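Methylenetetrahydrofolate--tRNA-(uracil-5-)-methyltransferase TrmFO (PDB 3G5S) catalyses the folate-dependent, FAD-dependent methylation that forms 5-methyluridine at position 54 of tRNAs. Local coordinates at residues L131-L136 and G335-V340; D158-I163 and Y304-R309; N310-A315 and F390-A395; L319-E324 and L378-A383. All coordinates share one frame; numbering follows the deposited sequence.

Contact 1: residues L131-L136 and G335-V340; sequences LATGPL and GVLAGV. With FAD (flavin-adenine dinucleotide), chain B.
Pro135 and Val336 pack against each other beside FAD, the proline's CD lying 3.8 Å from Val336 CB while Val336 CG1 reaches the proline's N and CA. With CG1 anti to its own backbone N (chi1 165°), the valine turns its other methyl, CG2, onto the cofactor, 3.7 Å from FAD C5'. Pro135 CG meets FAD O3', on the ribityl chain, at 3.4 Å, so the rigid ring is wedged between valine and cofactor. Replacing Pro135 with alanine takes away CG and CD, and would probably open a gap between Val336 and the ribityl chain. Leu337 sends CD2 to within 3.7 Å of Leu131 CB and lies alongside Thr133, whose hydroxyl is hydrogen-bonded to Thr137. Both loops follow adjacent parallel strands, 129-131 and 331-333, of the Rossmann-type sheet, and here they grip the FAD pyrophosphate. Val336 N donates to FAD O1P over 2.9 Å at 156°. A water adds a second link: it accepts from Gly134 N (2.8 Å) and Leu337 N, and donates to O1P. Glycine suits Gly134 and Gly335, since both have positive phi and a beta carbon would collide with phosphate oxygens. Farther out, Ala338 N closes the 3-10 turn on Gly335 O, Thr349 OG1 is bonded to Gly335 N, and Leu145 of helix 139-149 packs on Leu131 and Leu337.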
# COMPACT_ATOMS: atom_id res chain seq x y z
N LEU A 131 -4.46 -0.58 -15.89
CA LEU A 131 -3.42 -1.58 -15.68
C LEU A 131 -3.46 -2.06 -14.23
O LEU A 131 -3.37 -1.27 -13.30
CB LEU A 131 -2.05 -0.99 -15.97
CG LEU A 131 -1.86 -0.42 -17.38
CD1 LEU A 131 -0.49 0.18 -17.50
CD2 LEU A 131 -2.11 -1.47 -18.46
N ALA A 132 -3.58 -3.38 -14.05
CA ALA A 132 -3.79 -3.96 -12.72
C ALA A 132 -3.08 -5.32 -12.64
O ALA A 132 -3.68 -6.33 -12.26
CB ALA A 132 -5.28 -4.10 -12.43
N THR A 133 -1.80 -5.33 -12.97
CA THR A 133 -1.08 -6.58 -13.19
C THR A 133 -0.33 -7.11 -11.97
O THR A 133 0.24 -8.20 -12.03
CB THR A 133 -0.17 -6.45 -14.42
OG1 THR A 133 0.52 -5.19 -14.37
CG2 THR A 133 -1.00 -6.50 -15.69
N GLY A 134 -0.36 -6.38 -10.87
CA GLY A 134 0.03 -6.92 -9.58
C GLY A 134 1.51 -6.99 -9.29
O GLY A 134 2.35 -6.54 -10.08
N PRO A 135 1.85 -7.59 -8.15
CA PRO A 135 3.25 -7.68 -7.73
C PRO A 135 4.10 -8.51 -8.68
O PRO A 135 5.31 -8.32 -8.72
CB PRO A 135 3.17 -8.37 -6.37
CG PRO A 135 1.88 -9.09 -6.38
CD PRO A 135 0.94 -8.27 -7.21
N LEU A 136 3.47 -9.41 -9.44
CA LEU A 136 4.19 -10.27 -10.37
C LEU A 136 3.77 -9.94 -11.81
O LEU A 136 3.63 -10.82 -12.66
CB LEU A 136 3.95 -11.74 -10.01
CG LEU A 136 4.40 -12.09 -8.58
CD1 LEU A 136 3.96 -13.49 -8.17
CD2 LEU A 136 5.91 -11.93 -8.44
N GLY A 335 -4.17 -1.43 -7.80
CA GLY A 335 -3.57 -2.55 -7.11
C GLY A 335 -2.12 -2.31 -6.79
O GLY A 335 -1.65 -1.17 -6.72
N VAL A 336 -1.39 -3.40 -6.57
CA VAL A 336 0.01 -3.31 -6.22
C VAL A 336 0.81 -2.51 -7.26
O VAL A 336 1.73 -1.77 -6.92
CB VAL A 336 0.60 -4.71 -6.01
CG1 VAL A 336 2.13 -4.69 -6.02
CG2 VAL A 336 0.07 -5.28 -4.70
N LEU A 337 0.46 -2.65 -8.54
CA LEU A 337 1.17 -1.89 -9.56
C LEU A 337 1.14 -0.38 -9.27
O LEU A 337 2.10 0.34 -9.58
CB LEU A 337 0.59 -2.19 -10.94
CG LEU A 337 1.31 -1.52 -12.11
CD1 LEU A 337 2.72 -2.09 -12.28
CD2 LEU A 337 0.50 -1.67 -13.39
N ALA A 338 0.04 0.10 -8.71
CA ALA A 338 -0.13 1.52 -8.39
C ALA A 338 0.54 1.95 -7.09
O ALA A 338 0.51 3.13 -6.75
CB ALA A 338 -1.62 1.88 -8.33
N GLY A 339 1.13 1.01 -6.35
CA GLY A 339 1.83 1.37 -5.14
C GLY A 339 1.11 1.09 -3.83
O GLY A 339 1.54 1.59 -2.79
N VAL A 340 0.04 0.30 -3.86
CA VAL A 340 -0.59 -0.14 -2.63
C VAL A 340 -0.18 -1.57 -2.30
O VAL A 340 0.48 -2.25 -3.09
CB VAL A 340 -2.13 0.02 -2.62
CG1 VAL A 340 -2.52 1.46 -2.89
CG2 VAL A 340 -2.82 -0.95 -3.58
PA FAD B . -2.95 -9.72 -8.48
O1A FAD B . -1.66 -10.48 -8.44
O2A FAD B . -4.07 -10.17 -7.58
O5B FAD B . -3.53 -9.66 -9.96
C5B FAD B . -2.70 -9.36 -11.07
C4B FAD B . -3.20 -10.18 -12.24
O4B FAD B . -2.54 -9.76 -13.42
C3B FAD B . -2.87 -11.66 -12.07
O3B FAD B . -4.03 -12.46 -12.26
C2B FAD B . -1.82 -11.94 -13.15
O2B FAD B . -1.86 -13.24 -13.69
C1B FAD B . -2.17 -10.90 -14.20
N9A FAD B . -1.10 -10.44 -15.09
C8A FAD B . 0.16 -10.03 -14.75
N7A FAD B . 0.78 -9.59 -15.87
C5A FAD B . -0.09 -9.70 -16.91
C6A FAD B . 0.00 -9.40 -18.26
N6A FAD B . 1.04 -8.73 -18.78
N1A FAD B . -1.09 -9.64 -19.05
C2A FAD B . -2.24 -10.18 -18.54
N3A FAD B . -2.35 -10.48 -17.21
C4A FAD B . -1.27 -10.24 -16.43
N1 FAD B . -1.85 -9.36 0.39
C2 FAD B . -2.55 -9.42 1.56
O2 FAD B . -3.37 -8.55 1.85
N3 FAD B . -2.34 -10.48 2.43
C4 FAD B . -1.44 -11.49 2.14
O4 FAD B . -1.28 -12.43 2.93
C4X FAD B . -0.74 -11.42 0.94
N5 FAD B . 0.18 -12.39 0.60
C5X FAD B . 0.86 -12.30 -0.60
C6 FAD B . 1.77 -13.30 -0.93
C7 FAD B . 2.48 -13.23 -2.12
C7M FAD B . 3.47 -14.31 -2.48
C8 FAD B . 2.26 -12.16 -2.99
C8M FAD B . 3.02 -12.08 -4.28
C9 FAD B . 1.35 -11.17 -2.66
C9A FAD B . 0.64 -11.23 -1.46
N10 FAD B . -0.26 -10.23 -1.12
C10 FAD B . -0.95 -10.35 0.08
C1' FAD B . -0.04 -8.83 -1.65
C2' FAD B . -1.21 -8.28 -2.48
O2' FAD B . -2.23 -7.71 -1.68
C3' FAD B . -1.79 -9.33 -3.43
O3' FAD B . -0.76 -9.65 -4.35
C4' FAD B . -3.02 -8.85 -4.20
O4' FAD B . -3.58 -9.96 -4.86
C5' FAD B . -2.69 -7.73 -5.17
O5' FAD B . -3.79 -7.51 -6.04
P FAD B . -3.52 -7.04 -7.54
O1P FAD B . -2.69 -5.79 -7.57
O2P FAD B . -4.84 -7.00 -8.22
O3P FAD B . -2.58 -8.19 -8.16
O HOH W 1 -1.81 -4.27 -9.68

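Contact 2: residues D158-I163 and Y304-R309; sequences DAASPI and YGVMHR. With GSH (glutathione), chain C.
In the glutathione pocket, Asp158 and His308 tie together two irregular, nearly antiparallel segments, 158-163 and 304-309. Asp158 OD1 accepts two main-chain N-H groups: His308 N on its syn side (2.8 Å, 164°) and Ala159 N on its anti side (2.9 Å). Asp158 N returns a longer bond of 3.2 Å to His308 O. In the Asp158 conformer described, one of two, OD1 stands over one face of the imidazole toward its rim, the planes 61° apart; the exact placement is doubtful, as OD2 comes implausibly close to His308 CE1. Although CB of His308 points away from 158-163, placing CG between the backbone N and carbonyl carbon (chi1 45°) brings the ring back beside the acid. An alanine in place of His308 keeps the main-chain bonds but removes the imidazole, and would probably leave one side of the Asp158 carboxylate uncovered and freer to turn. Ala160 N bonds to Val306 O (2.9 Å), and the reverse bond is weak. Gly305 suits its place: a beta carbon would strike Ala160 O. Asp158 O accepts from GSH N1 (3.0 Å) and Ala159 O from GSH N3 (2.7 Å). Ala159 CB rests 4.0 Å from SE of Met307, present as selenomethionine. Segment 158-163 leads into strand 163-165, and strand 309-313 follows Tyr304 to His308; helix 283-290 packs against Pro162 and Tyr304, and Ser161 OG bonds to Leu274 O of strand 271-274.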
# COMPACT_ATOMS: atom_id res chain seq x y z
N ASP A 158 10.28 -4.08 -2.86
CA ASP A 158 9.92 -2.92 -2.01
C ASP A 158 10.94 -2.43 -0.96
O ASP A 158 11.28 -1.24 -0.94
CB ASP A 158 8.52 -3.08 -1.40
CG ASP A 158 8.28 -4.46 -0.82
OD1 ASP A 158 9.26 -5.15 -0.46
OD2 ASP A 158 7.10 -4.84 -0.72
N ALA A 159 11.41 -3.31 -0.09
CA ALA A 159 12.42 -2.93 0.90
C ALA A 159 11.99 -1.73 1.74
O ALA A 159 12.72 -0.75 1.87
CB ALA A 159 13.76 -2.66 0.21
N ALA A 160 10.80 -1.81 2.30
CA ALA A 160 10.25 -0.76 3.13
C ALA A 160 10.79 -0.83 4.55
O ALA A 160 10.95 -1.91 5.11
CB ALA A 160 8.75 -0.86 3.14
N SER A 161 11.04 0.34 5.12
CA SER A 161 11.34 0.43 6.53
C SER A 161 10.06 0.78 7.29
O SER A 161 9.06 1.19 6.70
CB SER A 161 12.42 1.47 6.78
OG SER A 161 11.90 2.76 6.54
N PRO A 162 10.07 0.60 8.61
CA PRO A 162 8.88 0.95 9.39
C PRO A 162 8.60 2.45 9.38
O PRO A 162 9.53 3.26 9.32
CB PRO A 162 9.25 0.51 10.81
CG PRO A 162 10.41 -0.42 10.65
CD PRO A 162 11.15 0.04 9.46
N ILE A 163 7.32 2.79 9.47
CA ILE A 163 6.86 4.17 9.53
C ILE A 163 6.10 4.37 10.84
O ILE A 163 5.25 3.55 11.18
CB ILE A 163 5.93 4.50 8.35
CG1 ILE A 163 6.65 4.22 7.03
CG2 ILE A 163 5.45 5.93 8.43
CD1 ILE A 163 5.81 4.52 5.81
N TYR A 304 4.51 -1.36 8.79
CA TYR A 304 5.68 -2.17 9.13
C TYR A 304 6.60 -2.39 7.94
O TYR A 304 6.16 -2.38 6.79
CB TYR A 304 5.24 -3.51 9.73
CG TYR A 304 4.78 -3.39 11.16
CD1 TYR A 304 5.70 -3.43 12.19
CD2 TYR A 304 3.44 -3.21 11.49
CE1 TYR A 304 5.32 -3.31 13.50
CE2 TYR A 304 3.04 -3.09 12.81
CZ TYR A 304 3.99 -3.14 13.81
OH TYR A 304 3.62 -3.03 15.13
N GLY A 305 7.88 -2.59 8.20
CA GLY A 305 8.84 -2.84 7.13
C GLY A 305 8.66 -4.21 6.51
O GLY A 305 8.22 -5.15 7.19
N VAL A 306 8.97 -4.31 5.23
CA VAL A 306 8.90 -5.57 4.50
C VAL A 306 9.96 -5.61 3.41
O VAL A 306 10.44 -4.56 2.96
CB VAL A 306 7.53 -5.78 3.83
CG1 VAL A 306 6.43 -5.87 4.88
CG2 VAL A 306 7.25 -4.69 2.81
N MSE A 307 10.33 -6.82 3.01
CA MSE A 307 11.33 -7.06 1.97
C MSE A 307 10.82 -8.15 1.06
O MSE A 307 10.95 -9.32 1.38
CB MSE A 307 12.62 -7.62 2.58
CG MSE A 307 13.43 -6.69 3.45
SE MSE A 307 14.86 -5.77 2.49
CE MSE A 307 15.55 -7.20 1.38
N HIS A 308 10.24 -7.79 -0.07
CA HIS A 308 9.88 -8.85 -1.00
C HIS A 308 9.84 -8.43 -2.45
O HIS A 308 9.87 -7.24 -2.79
CB HIS A 308 8.58 -9.56 -0.60
CG HIS A 308 7.47 -8.65 -0.20
ND1 HIS A 308 6.87 -7.77 -1.08
CD2 HIS A 308 6.83 -8.49 0.98
CE1 HIS A 308 5.91 -7.11 -0.46
NE2 HIS A 308 5.87 -7.52 0.80
N ARG A 309 9.79 -9.44 -3.30
CA ARG A 309 9.57 -9.27 -4.72
C ARG A 309 8.20 -8.63 -4.92
O ARG A 309 7.19 -9.14 -4.44
CB ARG A 309 9.63 -10.64 -5.39
CG ARG A 309 9.16 -10.66 -6.82
CD ARG A 309 10.24 -10.19 -7.76
NE ARG A 309 9.78 -10.32 -9.13
CZ ARG A 309 9.11 -9.37 -9.77
NH1 ARG A 309 8.84 -8.22 -9.17
NH2 ARG A 309 8.71 -9.57 -11.02
N1 GSH C . 12.02 -0.22 -3.68
CA1 GSH C . 12.43 0.96 -4.43
C1 GSH C . 13.50 0.66 -5.46
O11 GSH C . 13.87 -0.67 -5.68
O12 GSH C . 13.80 1.49 -6.25
CB1 GSH C . 12.77 2.16 -3.55
CG1 GSH C . 14.18 2.22 -2.97
CD1 GSH C . 14.56 1.22 -1.88
OE1 GSH C . 13.89 0.27 -1.62
N2 GSH C . 15.77 1.49 -1.15
CA2 GSH C . 16.15 0.66 -0.04
C2 GSH C . 15.94 1.36 1.30
O2 GSH C . 16.76 2.10 1.72
CB2 GSH C . 17.59 0.25 -0.27
SG2 GSH C . 18.27 -0.99 0.86
N3 GSH C . 14.97 0.76 2.20
CA3 GSH C . 14.86 1.27 3.55
C3 GSH C . 14.13 2.60 3.66
O31 GSH C . 14.42 3.42 4.47
O32 GSH C . 13.32 2.93 2.59

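Contact 3: residues N310-A315 and F390-A395; sequences NTYLNA and FQPMYA. With GSH (glutathione), chain C; EDO (1,2-ethanediol), chain F.
The Tyr312 ring carries Pro392 on one face, with CG 3.8 Å above the ring centre, a CH-pi contact made by the puckered proline ring through its CG. At its edge, in plane, lie Phe390 O and Asn310 O, and the glutathione nitrogen N1 is also near that plane. Tyr312 OH donates to Phe390 O over 2.7 Å, in the carbonyl plane on a lone pair, and accepts from GSH N1 at 2.9 Å. A phenol can thus brace the loop and bind ligand at once. Phe390 O also takes a bond from O1 of an ethanediol molecule, probably from the crystallisation liquor (2.8 Å). The Phe390 ring meets its neighbours obliquely: CD2 is 3.8 Å from Tyr312 CE2, and CZ is 4.1 Å from Ala315 CB. With CG on the far side from the backbone N (chi1 172°), this ring swings toward Leu313 O and Ala315 at the end of the strand. Asn314 is the N-cap of helix 315-318; its OD1 accepts from Arg317 N, while ND2 bonds to Pro387 O and to the diol. Strand 309-313 pairs antiparallel with strand 154-155, and helix 374-384 packs alongside, Leu382 touching Ala315, and Leu378 and Tyr381 touching Met393.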
# COMPACT_ATOMS: atom_id res chain seq x y z
N ASN A 310 8.18 -7.50 -5.62
CA ASN A 310 6.98 -6.68 -5.72
C ASN A 310 7.19 -5.62 -6.79
O ASN A 310 7.88 -4.64 -6.55
CB ASN A 310 6.72 -6.01 -4.35
CG ASN A 310 5.38 -5.28 -4.27
OD1 ASN A 310 4.35 -5.88 -3.94
ND2 ASN A 310 5.39 -3.98 -4.53
N THR A 311 6.60 -5.82 -7.96
CA THR A 311 6.66 -4.82 -9.02
C THR A 311 5.64 -3.72 -8.76
O THR A 311 4.46 -3.99 -8.56
CB THR A 311 6.40 -5.44 -10.38
OG1 THR A 311 7.47 -6.33 -10.67
CG2 THR A 311 6.35 -4.37 -11.45
N TYR A 312 6.11 -2.47 -8.78
CA TYR A 312 5.22 -1.34 -8.57
C TYR A 312 5.80 -0.06 -9.16
O TYR A 312 7.01 0.06 -9.36
CB TYR A 312 4.87 -1.17 -7.08
CG TYR A 312 6.03 -0.68 -6.23
CD1 TYR A 312 7.05 -1.54 -5.84
CD2 TYR A 312 6.11 0.64 -5.82
CE1 TYR A 312 8.10 -1.10 -5.06
CE2 TYR A 312 7.16 1.10 -5.04
CZ TYR A 312 8.16 0.22 -4.67
OH TYR A 312 9.23 0.65 -3.90
N LEU A 313 4.92 0.89 -9.42
CA LEU A 313 5.26 2.19 -9.96
C LEU A 313 5.51 3.24 -8.90
O LEU A 313 4.98 3.17 -7.79
CB LEU A 313 4.12 2.68 -10.85
CG LEU A 313 3.85 1.81 -12.08
CD1 LEU A 313 2.53 2.21 -12.69
CD2 LEU A 313 4.98 1.94 -13.10
N ASN A 314 6.29 4.25 -9.27
CA ASN A 314 6.46 5.42 -8.44
C ASN A 314 5.22 6.28 -8.57
O ASN A 314 5.12 7.15 -9.43
CB ASN A 314 7.71 6.20 -8.84
CG ASN A 314 8.10 7.21 -7.79
OD1 ASN A 314 7.26 8.00 -7.35
ND2 ASN A 314 9.35 7.16 -7.34
N ALA A 315 4.24 6.00 -7.71
CA ALA A 315 2.96 6.69 -7.80
C ALA A 315 3.08 8.21 -7.68
O ALA A 315 2.48 8.93 -8.47
CB ALA A 315 1.97 6.12 -6.79
N PHE A 390 10.26 5.91 -3.10
CA PHE A 390 8.87 5.61 -2.80
C PHE A 390 8.64 4.11 -2.64
O PHE A 390 9.09 3.32 -3.48
CB PHE A 390 7.94 6.16 -3.89
CG PHE A 390 6.52 5.72 -3.74
CD1 PHE A 390 5.69 6.30 -2.79
CD2 PHE A 390 6.00 4.70 -4.53
CE1 PHE A 390 4.39 5.89 -2.63
CE2 PHE A 390 4.70 4.29 -4.38
CZ PHE A 390 3.89 4.88 -3.42
N GLN A 391 7.96 3.75 -1.54
CA GLN A 391 7.61 2.37 -1.19
C GLN A 391 6.08 2.22 -1.15
O GLN A 391 5.37 3.21 -0.99
CB GLN A 391 8.17 2.00 0.19
CG GLN A 391 9.68 1.99 0.30
CD GLN A 391 10.32 0.93 -0.58
OE1 GLN A 391 9.95 -0.24 -0.53
NE2 GLN A 391 11.27 1.34 -1.39
N PRO A 392 5.57 0.98 -1.26
CA PRO A 392 4.11 0.80 -1.26
C PRO A 392 3.46 1.08 0.09
O PRO A 392 4.10 1.04 1.14
CB PRO A 392 3.94 -0.68 -1.61
CG PRO A 392 5.25 -1.08 -2.29
CD PRO A 392 6.29 -0.27 -1.56
N MSE A 393 2.16 1.34 0.04
CA MSE A 393 1.39 1.71 1.22
C MSE A 393 0.15 0.84 1.39
O MSE A 393 -0.54 0.53 0.42
CB MSE A 393 0.98 3.18 1.10
CG MSE A 393 0.24 3.74 2.32
SE MSE A 393 1.19 3.44 3.99
CE MSE A 393 2.91 4.17 3.48
N TYR A 394 -0.12 0.45 2.64
CA TYR A 394 -1.37 -0.19 2.99
C TYR A 394 -2.20 0.72 3.90
O TYR A 394 -1.71 1.73 4.40
CB TYR A 394 -1.17 -1.58 3.58
CG TYR A 394 -0.36 -1.72 4.85
CD1 TYR A 394 0.90 -2.30 4.84
CD2 TYR A 394 -0.89 -1.35 6.08
CE1 TYR A 394 1.62 -2.49 6.02
CE2 TYR A 394 -0.17 -1.52 7.27
CZ TYR A 394 1.08 -2.09 7.22
OH TYR A 394 1.81 -2.29 8.38
N ALA A 395 -3.47 0.36 4.10
CA ALA A 395 -4.37 1.20 4.89
C ALA A 395 -3.92 1.29 6.34
O ALA A 395 -3.61 0.29 6.97
CB ALA A 395 -5.77 0.63 4.83
N1 GSH C . 12.02 -0.22 -3.68
CA1 GSH C . 12.43 0.96 -4.43
C1 GSH C . 13.50 0.66 -5.46
O11 GSH C . 13.87 -0.67 -5.68
O12 GSH C . 13.80 1.49 -6.25
CB1 GSH C . 12.77 2.16 -3.55
CG1 GSH C . 14.18 2.22 -2.97
CD1 GSH C . 14.56 1.22 -1.88
OE1 GSH C . 13.89 0.27 -1.62
N2 GSH C . 15.77 1.49 -1.15
CA2 GSH C . 16.15 0.66 -0.04
C2 GSH C . 15.94 1.36 1.30
O2 GSH C . 16.76 2.10 1.72
CB2 GSH C . 17.59 0.25 -0.27
SG2 GSH C . 18.27 -0.99 0.86
N3 GSH C . 14.97 0.76 2.20
CA3 GSH C . 14.86 1.27 3.55
C3 GSH C . 14.13 2.60 3.66
O31 GSH C . 14.42 3.42 4.47
O32 GSH C . 13.32 2.93 2.59
C1 EDO F . 9.62 3.24 -6.87
O1 EDO F . 10.46 3.75 -5.83
C2 EDO F . 10.41 3.30 -8.18
O2 EDO F . 10.71 4.67 -8.46

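Contact 4: residues L319-E324 and L378-A383; sequences LGETLE and LVRYLA
Glu321 comes closest to the helix backbone, its CA 5.0 Å from that of Val379, where the chain makes a type I beta turn from Gly320 to Leu323 with Glu321 at its second position. Val379 points at this turn and sets CG2 3.2 Å from Glu321 O, while one turn further on Ala383 places CB 3.5 Å from Glu321 N. Small or beta-branched side chains are apt here, since anything bulkier at Ala383 would meet the main chain of the turn. CB of Glu321 lies 4.0 Å from Arg380 CG, and chi1 of 71°, with CG between the backbone N and carbonyl carbon, sets CG over a face of the guanidinium, toward its rim; the bend at chi2 then turns the carboxylate. The carboxylate and guanidinium planes are only 23° apart, yet Glu321 OE2 stays 4.7 Å from Arg380 NH1, so the opposite charges are near without pairing. Arg380 instead donates NE to Pro369 O, and gives a weak bond from NH2 to Ala368 O. This turn joins helix 315-318 to strand 324-325, on the way to strand 331-333 at the edge of the parallel, FAD-binding Rossmann-type sheet. It is reinforced by an ST turn, in which Thr322 OG1 accepts from Glu324 N. On the buried side Leu323 carries the apolar contact, with CD2 4.0 Å from Leu382 CD1 and 4.2 Å from Val379 CG1. Helix 343-361 lies next to both partners, Thr349 touching Leu323 and Leu352 touching Val379, and its Asn356 donates ND2 to Thr322 O.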
# COMPACT_ATOMS: atom_id res chain seq x y z
N LEU A 319 1.32 9.19 -10.98
CA LEU A 319 -0.14 9.10 -10.84
C LEU A 319 -0.76 10.26 -10.09
O LEU A 319 -0.18 10.77 -9.13
CB LEU A 319 -0.53 7.80 -10.12
CG LEU A 319 -0.03 6.48 -10.72
CD1 LEU A 319 -0.43 5.30 -9.84
CD2 LEU A 319 -0.56 6.29 -12.13
N GLY A 320 -1.95 10.65 -10.50
CA GLY A 320 -2.78 11.53 -9.70
C GLY A 320 -3.58 10.75 -8.67
O GLY A 320 -3.60 9.52 -8.69
N GLU A 321 -4.25 11.46 -7.77
CA GLU A 321 -5.07 10.81 -6.74
C GLU A 321 -6.28 10.10 -7.36
O GLU A 321 -6.94 9.30 -6.70
CB GLU A 321 -5.52 11.82 -5.68
CG GLU A 321 -6.56 12.82 -6.14
CD GLU A 321 -5.98 13.98 -6.91
OE1 GLU A 321 -4.74 14.08 -6.99
OE2 GLU A 321 -6.76 14.79 -7.44
N THR A 322 -6.56 10.42 -8.62
CA THR A 322 -7.59 9.77 -9.41
C THR A 322 -7.14 8.41 -9.96
O THR A 322 -7.95 7.68 -10.54
CB THR A 322 -7.88 10.64 -10.62
OG1 THR A 322 -6.63 10.83 -11.29
CG2 THR A 322 -8.45 12.01 -10.19
N LEU A 323 -5.85 8.11 -9.80
CA LEU A 323 -5.18 6.92 -10.34
C LEU A 323 -4.94 6.98 -11.85
O LEU A 323 -4.46 6.02 -12.45
CB LEU A 323 -5.86 5.62 -9.92
CG LEU A 323 -5.94 5.42 -8.41
CD1 LEU A 323 -6.74 4.18 -8.08
CD2 LEU A 323 -4.54 5.36 -7.79
N GLU A 324 -5.24 8.13 -12.45
CA GLU A 324 -4.89 8.37 -13.84
C GLU A 324 -3.43 8.81 -13.94
O GLU A 324 -2.96 9.60 -13.13
CB GLU A 324 -5.80 9.46 -14.41
CG GLU A 324 -5.73 9.62 -15.92
CD GLU A 324 -6.74 10.62 -16.47
OE1 GLU A 324 -7.31 11.43 -15.70
OE2 GLU A 324 -6.96 10.61 -17.70
N LEU A 378 -5.65 6.94 1.24
CA LEU A 378 -4.70 6.09 0.56
C LEU A 378 -4.29 6.67 -0.81
O LEU A 378 -3.10 6.78 -1.10
CB LEU A 378 -5.31 4.71 0.40
CG LEU A 378 -4.42 3.64 -0.22
CD1 LEU A 378 -3.14 3.43 0.58
CD2 LEU A 378 -5.21 2.36 -0.34
N VAL A 379 -5.26 7.04 -1.64
CA VAL A 379 -4.90 7.52 -2.97
C VAL A 379 -4.26 8.90 -2.94
O VAL A 379 -3.42 9.22 -3.79
CB VAL A 379 -6.07 7.43 -3.99
CG1 VAL A 379 -6.53 5.99 -4.11
CG2 VAL A 379 -7.22 8.37 -3.61
N ARG A 380 -4.64 9.71 -1.96
CA ARG A 380 -4.02 11.01 -1.84
C ARG A 380 -2.56 10.88 -1.38
O ARG A 380 -1.70 11.65 -1.81
CB ARG A 380 -4.89 11.98 -1.01
CG ARG A 380 -6.21 12.29 -1.72
CD ARG A 380 -7.18 13.11 -0.90
NE ARG A 380 -8.47 13.20 -1.58
CZ ARG A 380 -8.78 14.08 -2.52
NH1 ARG A 380 -7.89 15.00 -2.89
NH2 ARG A 380 -9.97 14.06 -3.10
N TYR A 381 -2.27 9.87 -0.55
CA TYR A 381 -0.89 9.53 -0.20
C TYR A 381 -0.11 9.09 -1.44
O TYR A 381 1.01 9.56 -1.68
CB TYR A 381 -0.85 8.44 0.89
CG TYR A 381 0.56 8.04 1.28
CD1 TYR A 381 1.21 8.67 2.32
CD2 TYR A 381 1.23 7.02 0.60
CE1 TYR A 381 2.50 8.31 2.69
CE2 TYR A 381 2.52 6.66 0.95
CZ TYR A 381 3.15 7.31 2.01
OH TYR A 381 4.43 6.98 2.40
N LEU A 382 -0.68 8.20 -2.25
CA LEU A 382 -0.02 7.75 -3.48
C LEU A 382 0.43 8.93 -4.33
O LEU A 382 1.52 8.92 -4.91
CB LEU A 382 -0.93 6.83 -4.30
CG LEU A 382 -1.31 5.48 -3.69
CD1 LEU A 382 -2.22 4.73 -4.65
CD2 LEU A 382 -0.08 4.65 -3.31
N ALA A 383 -0.43 9.94 -4.42
CA ALA A 383 -0.18 11.06 -5.32
C ALA A 383 0.80 12.08 -4.75
O ALA A 383 1.42 12.81 -5.51
CB ALA A 383 -1.49 11.74 -5.68

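Overall arrangement
Contact 1 is wholly buried at the cofactor and relies on backbone amides, a water and apolar wedges round a pyrophosphate. Contact 2 is also largely buried, though Tyr304, Val306, Met307 and His308 are partly exposed; main-chain bonds and one carboxylate hold it beside glutathione. Contact 3 lies nearest the centre of the chain and joins the two: 310-315 continues from 304-309, Leu337 O and Gly339 O probably bond to Leu313 N and Met393 N, and it shares glutathione with contact 2. Contact 4 has no hydrogen bond across it; its leucines are buried, but Glu321 and Arg380 lie toward the surface. Leu382 connects it to contacts 1 and 3, packing on Val340, Ala315 and Phe390.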